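PDB 5FJQ: carbohydrate binding protein, putative, CPB33A, which is a copper-dependent lytic polysaccharide monooxygenase important for efficient chitin utilization, its catalytic domain probably cleaving chitin chains oxidatively. Local coordinates for residues A[41-53]-A[160-173]. Sequence-based numbering, arbitrary orientation.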
loop_
_atom_site.group_PDB
_atom_site.type_symbol
_atom_site.label_atom_id
_atom_site.label_comp_id
_atom_site.label_asym_id
_atom_site.label_seq_id
_atom_site.Cartn_x
_atom_site.Cartn_y
_atom_site.Cartn_z
ATOM N N PRO A 41 1.705 -11.183 1.496
ATOM C CA PRO A 41 1.219 -9.795 1.452
ATOM C C PRO A 41 1.476 -8.979 2.734
ATOM O O PRO A 41 1.604 -7.733 2.666
ATOM C CB PRO A 41 -0.278 -9.982 1.216
ATOM C CG PRO A 41 -0.592 -11.339 1.798
ATOM C CD PRO A 41 0.607 -12.141 1.298
ATOM N N GLN A 42 1.629 -9.682 3.850
ATOM C CA GLN A 42 1.858 -9.114 5.197
ATOM C C GLN A 42 3.311 -8.636 5.450
ATOM O O GLN A 42 3.629 -8.036 6.499
ATOM C CB GLN A 42 1.442 -10.144 6.263
ATOM C CG GLN A 42 2.381 -11.336 6.417
ATOM C CD GLN A 42 2.085 -12.485 5.421
ATOM O OE1 GLN A 42 1.425 -12.298 4.370
ATOM N NE2 GLN A 42 2.543 -13.692 5.769
ATOM N N GLU A 43 4.171 -8.925 4.470
ATOM C CA GLU A 43 5.575 -8.763 4.545
ATOM C C GLU A 43 6.147 -7.748 3.550
ATOM O O GLU A 43 7.258 -7.938 3.055
ATOM C CB GLU A 43 6.117 -10.093 4.151
ATOM C CG GLU A 43 7.345 -10.501 4.827
ATOM C CD GLU A 43 7.413 -12.004 4.818
ATOM O OE1 GLU A 43 6.673 -12.623 5.641
ATOM O OE2 GLU A 43 8.142 -12.545 3.961
ATOM N N VAL A 44 5.409 -6.716 3.192
ATOM C CA VAL A 44 5.970 -5.749 2.269
ATOM C C VAL A 44 6.664 -4.795 3.221
ATOM O O VAL A 44 6.109 -3.748 3.622
ATOM C CB VAL A 44 4.876 -5.115 1.333
ATOM C CG1 VAL A 44 5.443 -4.103 0.381
ATOM C CG2 VAL A 44 4.114 -6.166 0.534
ATOM N N ALA A 45 7.887 -5.177 3.613
ATOM C CA ALA A 45 8.474 -4.729 4.898
ATOM C C ALA A 45 9.852 -4.169 4.716
ATOM O O ALA A 45 10.581 -4.629 3.847
ATOM C CB ALA A 45 8.537 -5.877 5.912
ATOM N N VAL A 46 10.239 -3.228 5.563
ATOM C CA VAL A 46 11.634 -2.751 5.579
ATOM C C VAL A 46 12.096 -2.752 7.009
ATOM O O VAL A 46 11.507 -2.073 7.836
ATOM C CB VAL A 46 11.798 -1.355 4.951
ATOM C CG1 VAL A 46 13.205 -0.849 5.072
ATOM C CG2 VAL A 46 11.491 -1.344 3.454
ATOM N N GLY A 47 13.154 -3.497 7.328
ATOM C CA GLY A 47 13.694 -3.475 8.693
ATOM C C GLY A 47 14.575 -2.242 8.936
ATOM O O GLY A 47 15.217 -1.747 8.029
ATOM N N GLY A 48 14.589 -1.748 10.165
ATOM C CA GLY A 48 15.416 -0.624 10.578
ATOM C C GLY A 48 14.825 0.756 10.362
ATOM O O GLY A 48 15.483 1.748 10.678
ATOM N N VAL A 49 13.613 0.851 9.822
ATOM C CA VAL A 49 13.100 2.165 9.415
ATOM C C VAL A 49 12.522 2.900 10.617
ATOM O O VAL A 49 11.836 2.315 11.437
ATOM C CB VAL A 49 12.064 2.088 8.290
ATOM C CG1 VAL A 49 11.774 3.479 7.746
ATOM C CG2 VAL A 49 12.549 1.238 7.134
ATOM N N ARG A 50 12.861 4.187 10.747
ATOM C CA ARG A 50 12.434 5.017 11.874
ATOM C C ARG A 50 11.910 6.344 11.300
ATOM O O ARG A 50 12.667 7.367 11.242
ATOM C CB ARG A 50 13.590 5.225 12.873
ATOM C CG ARG A 50 14.236 3.927 13.422
ATOM C CD ARG A 50 14.983 4.140 14.716
ATOM N NE ARG A 50 16.272 4.760 14.429
ATOM C CZ ARG A 50 16.516 6.068 14.475
ATOM N NH1 ARG A 50 15.576 6.964 14.833
ATOM N NH2 ARG A 50 17.742 6.498 14.185
ATOM N N ASP A 51 10.699 6.283 10.730
ATOM C CA ASP A 51 10.019 7.429 10.105
ATOM C C ASP A 51 10.870 8.134 8.985
ATOM O O ASP A 51 10.915 9.369 8.865
ATOM C CB ASP A 51 9.618 8.352 11.269
ATOM C CG ASP A 51 8.802 9.522 10.834
ATOM O OD1 ASP A 51 7.888 9.343 10.012
ATOM O OD2 ASP A 51 9.145 10.614 11.298
ATOM N N ASN A 52 11.669 7.317 8.260
ATOM C CA ASN A 52 12.558 7.830 7.223
ATOM C C ASN A 52 12.507 6.892 6.025
ATOM O O ASN A 52 13.537 6.396 5.532
ATOM C CB ASN A 52 13.974 7.954 7.756
ATOM C CG ASN A 52 14.412 6.731 8.535
ATOM O OD1 ASN A 52 13.657 5.720 8.630
ATOM N ND2 ASN A 52 15.598 6.814 9.134
ATOM N N HIS A 53 11.279 6.582 5.630
ATOM C CA HIS A 53 10.979 5.567 4.622
ATOM C C HIS A 53 11.601 5.856 3.290
ATOM O O HIS A 53 11.939 4.933 2.537
ATOM C CB HIS A 53 9.451 5.490 4.408
ATOM C CG HIS A 53 8.671 5.535 5.659
ATOM N ND1 HIS A 53 8.556 4.448 6.500
ATOM C CD2 HIS A 53 7.924 6.525 6.207
ATOM C CE1 HIS A 53 7.809 4.784 7.534
ATOM N NE2 HIS A 53 7.386 6.024 7.367
ATOM N N GLN A 160 4.193 2.268 10.554
ATOM C CA GLN A 160 5.460 2.466 11.263
ATOM C C GLN A 160 5.313 1.799 12.670
ATOM O O GLN A 160 4.501 2.231 13.504
ATOM C CB GLN A 160 5.898 3.983 11.325
ATOM C CG GLN A 160 7.165 4.273 12.151
ATOM C CD GLN A 160 8.429 3.751 11.535
ATOM O OE1 GLN A 160 8.931 4.282 10.502
ATOM N NE2 GLN A 160 9.015 2.761 12.194
ATOM N N ARG A 161 6.063 0.699 12.835
ATOM C CA ARG A 161 6.218 -0.053 14.087
ATOM C C ARG A 161 6.970 0.867 15.076
ATOM O O ARG A 161 7.898 1.606 14.679
ATOM C CB ARG A 161 6.986 -1.358 13.811
ATOM C CG ARG A 161 7.283 -2.221 15.040
ATOM C CD ARG A 161 7.770 -3.588 14.606
ATOM N NE ARG A 161 7.909 -4.511 15.740
ATOM C CZ ARG A 161 8.626 -5.638 15.682
ATOM N NH1 ARG A 161 9.223 -5.952 14.540
ATOM N NH2 ARG A 161 8.753 -6.441 16.737
ATOM N N ASP A 162 6.562 0.865 16.344
ATOM C CA ASP A 162 7.116 1.832 17.304
ATOM C C ASP A 162 8.513 1.451 17.767
ATOM O O ASP A 162 8.652 0.530 18.568
ATOM C CB ASP A 162 6.201 1.938 18.509
ATOM C CG ASP A 162 6.555 3.105 19.370
ATOM O OD1 ASP A 162 7.736 3.380 19.559
ATOM O OD2 ASP A 162 5.631 3.768 19.824
ATOM N N TRP A 163 9.553 2.160 17.282
ATOM C CA TRP A 163 10.899 1.672 17.543
ATOM C C TRP A 163 11.346 1.996 18.984
ATOM O O TRP A 163 12.343 1.443 19.466
ATOM C CB TRP A 163 11.914 2.226 16.540
ATOM C CG TRP A 163 12.043 3.667 16.669
ATOM C CD1 TRP A 163 12.855 4.357 17.534
ATOM C CD2 TRP A 163 11.281 4.650 15.952
ATOM N NE1 TRP A 163 12.658 5.727 17.391
ATOM C CE2 TRP A 163 11.702 5.936 16.426
ATOM C CE3 TRP A 163 10.280 4.577 14.952
ATOM C CZ2 TRP A 163 11.173 7.128 15.912
ATOM C CZ3 TRP A 163 9.753 5.749 14.449
ATOM C CH2 TRP A 163 10.204 7.023 14.921
ATOM N N ASP A 164 10.655 2.908 19.651
ATOM C CA ASP A 164 10.977 3.201 21.062
ATOM C C ASP A 164 10.405 2.150 21.962
ATOM O O ASP A 164 10.929 1.919 23.058
ATOM C CB ASP A 164 10.403 4.531 21.483
ATOM C CG ASP A 164 11.194 5.685 20.939
ATOM O OD1 ASP A 164 12.446 5.647 21.064
ATOM O OD2 ASP A 164 10.555 6.585 20.357
ATOM N N ARG A 165 9.347 1.493 21.511
ATOM C CA ARG A 165 8.620 0.634 22.413
ATOM C C ARG A 165 8.810 -0.812 22.033
ATOM O O ARG A 165 8.263 -1.704 22.686
ATOM C CB ARG A 165 7.113 1.038 22.446
ATOM C CG ARG A 165 6.838 2.407 23.092
ATOM C CD ARG A 165 5.395 2.646 23.472
ATOM N NE ARG A 165 4.582 3.070 22.321
ATOM C CZ ARG A 165 3.477 2.451 21.870
ATOM N NH1 ARG A 165 3.039 1.356 22.496
ATOM N NH2 ARG A 165 2.826 2.930 20.792
ATOM N N ASP A 166 9.523 -1.062 20.941
ATOM C CA ASP A 166 9.358 -2.338 20.263
ATOM C C ASP A 166 10.466 -2.637 19.286
ATOM O O ASP A 166 11.420 -3.289 19.684
ATOM C CB ASP A 166 7.929 -2.446 19.630
ATOM C CG ASP A 166 7.637 -3.805 19.035
ATOM O OD1 ASP A 166 8.530 -4.705 18.993
ATOM O OD2 ASP A 166 6.488 -3.978 18.567
ATOM N N ALA A 167 10.340 -2.214 18.020
ATOM C CA ALA A 167 11.370 -2.396 16.999
ATOM C C ALA A 167 11.068 -1.461 15.824
ATOM O O ALA A 167 9.899 -1.036 15.627
ATOM C CB ALA A 167 11.443 -3.840 16.506
ATOM N N ALA A 168 12.126 -1.134 15.082
ATOM C CA ALA A 168 12.065 -0.259 13.915
ATOM C C ALA A 168 11.716 -1.132 12.718
ATOM O O ALA A 168 12.386 -2.095 12.423
ATOM C CB ALA A 168 13.399 0.439 13.695
ATOM N N GLU A 169 10.634 -0.853 12.052
ATOM C CA GLU A 169 10.268 -1.624 10.870
ATOM C C GLU A 169 9.106 -0.883 10.251
ATOM O O GLU A 169 8.318 -0.183 10.961
ATOM C CB GLU A 169 9.884 -3.083 11.219
ATOM C CG GLU A 169 9.820 -4.037 10.043
ATOM C CD GLU A 169 9.457 -5.471 10.480
ATOM O OE1 GLU A 169 8.869 -5.608 11.553
ATOM O OE2 GLU A 169 9.810 -6.469 9.794
ATOM N N GLY A 170 9.027 -0.997 8.924
ATOM C CA GLY A 170 7.997 -0.327 8.117
ATOM C C GLY A 170 7.266 -1.379 7.290
ATOM O O GLY A 170 7.908 -2.354 6.813
ATOM N N PHE A 171 5.942 -1.224 7.162
ATOM C CA PHE A 171 5.129 -1.980 6.195
ATOM C C PHE A 171 4.381 -1.051 5.225
ATOM O O PHE A 171 3.809 0.008 5.633
ATOM C CB PHE A 171 4.101 -2.912 6.931
ATOM C CG PHE A 171 4.741 -3.812 7.906
ATOM C CD1 PHE A 171 5.274 -5.065 7.477
ATOM C CD2 PHE A 171 4.964 -3.390 9.206
ATOM C CE1 PHE A 171 5.955 -5.895 8.374
ATOM C CE2 PHE A 171 5.675 -4.208 10.105
ATOM C CZ PHE A 171 6.155 -5.467 9.699
ATOM N N TYR A 172 4.351 -1.470 3.956
ATOM C CA TYR A 172 3.960 -0.574 2.880
ATOM C C TYR A 172 2.913 -1.157 1.954
ATOM O O TYR A 172 3.137 -2.225 1.380
ATOM C CB TYR A 172 5.191 -0.062 2.100
ATOM C CG TYR A 172 6.249 0.456 3.028
ATOM C CD1 TYR A 172 7.237 -0.406 3.566
ATOM C CD2 TYR A 172 6.301 1.811 3.349
ATOM C CE1 TYR A 172 8.181 0.080 4.448
ATOM C CE2 TYR A 172 7.276 2.306 4.213
ATOM C CZ TYR A 172 8.215 1.420 4.749
ATOM O OH TYR A 172 9.147 1.876 5.615
ATOM N N GLN A 173 1.784 -0.446 1.807
ATOM C CA GLN A 173 0.729 -0.921 0.965
ATOM C C GLN A 173 0.131 0.084 0.038
ATOM O O GLN A 173 -0.618 0.980 0.490
ATOM C CB GLN A 173 -0.458 -1.444 1.803
ATOM C CG GLN A 173 -0.149 -2.554 2.766
ATOM C CD GLN A 173 -0.264 -3.866 2.074
ATOM O OE1 GLN A 173 -1.339 -4.251 1.707
ATOM N NE2 GLN A 173 0.878 -4.547 1.830
#
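Tyr172 projects from strand 169-173 and meets His53 at its hydroxyl. The two strands, 45-47 and 169-173, run antiparallel. Val46 and Gly170 form the hydrogen-bonded pair, with Val46 N to Gly170 O at 2.8 Å and a return bond from Gly170 N to Val46 O. Tyr172 N adds a bond to Val44 O.

The CB of Tyr172 lies near Val44 O and the CG1 methyl of Val44. With CG anti to the carbonyl carbon (chi1 -49°), the ring is sent back along strand 45-47. CD1 passes Val44 O, and Tyr172 CE1 packs against Val46 CG2 at 3.7 Å. On the other ring edge, CE2 comes up to the His53 imidazole. At the tip, Tyr172 OH lies near both methyls of Val49 and hydrogen-bonds His53 ND1 at 2.8 Å, near the imidazole plane. The rings of His53 and Tyr172 are steeply inclined, at 81°. Tyr104 holds His53 NE2, so both imidazole nitrogens are engaged.

Gln160 bends at chi2 (69°) and presents its amide to the loop after strand 45-47. Gln160 NE2 donates to Val49 O at 3.0 Å and also to Arg161 O. Gln160 OE1 accepts from Asp51 N at 2.7 Å, from above the carbonyl plane. These bonds fix the amide's rotation.

Farther out, Arg50 lays its aliphatic chain over one face of Trp163. Arg50 CD sits 3.6 Å from the centroid of the Trp163 five-membered ring, a CH-pi contact.

Phe171 CE1 touches Ala45 CB at 3.6 Å, on the sheet face bearing Glu169. The Phe171 side chain comes within about 3 Å of the copper ion, nearest atoms, which His1 and His100 bind. The contact thus adds a short strand to one sheet of the family's beta-sandwich. Polar groups of Gln160, His53 and Tyr172 are satisfied between strand and loop, while Phe171 gives an apolar wall beside the copper.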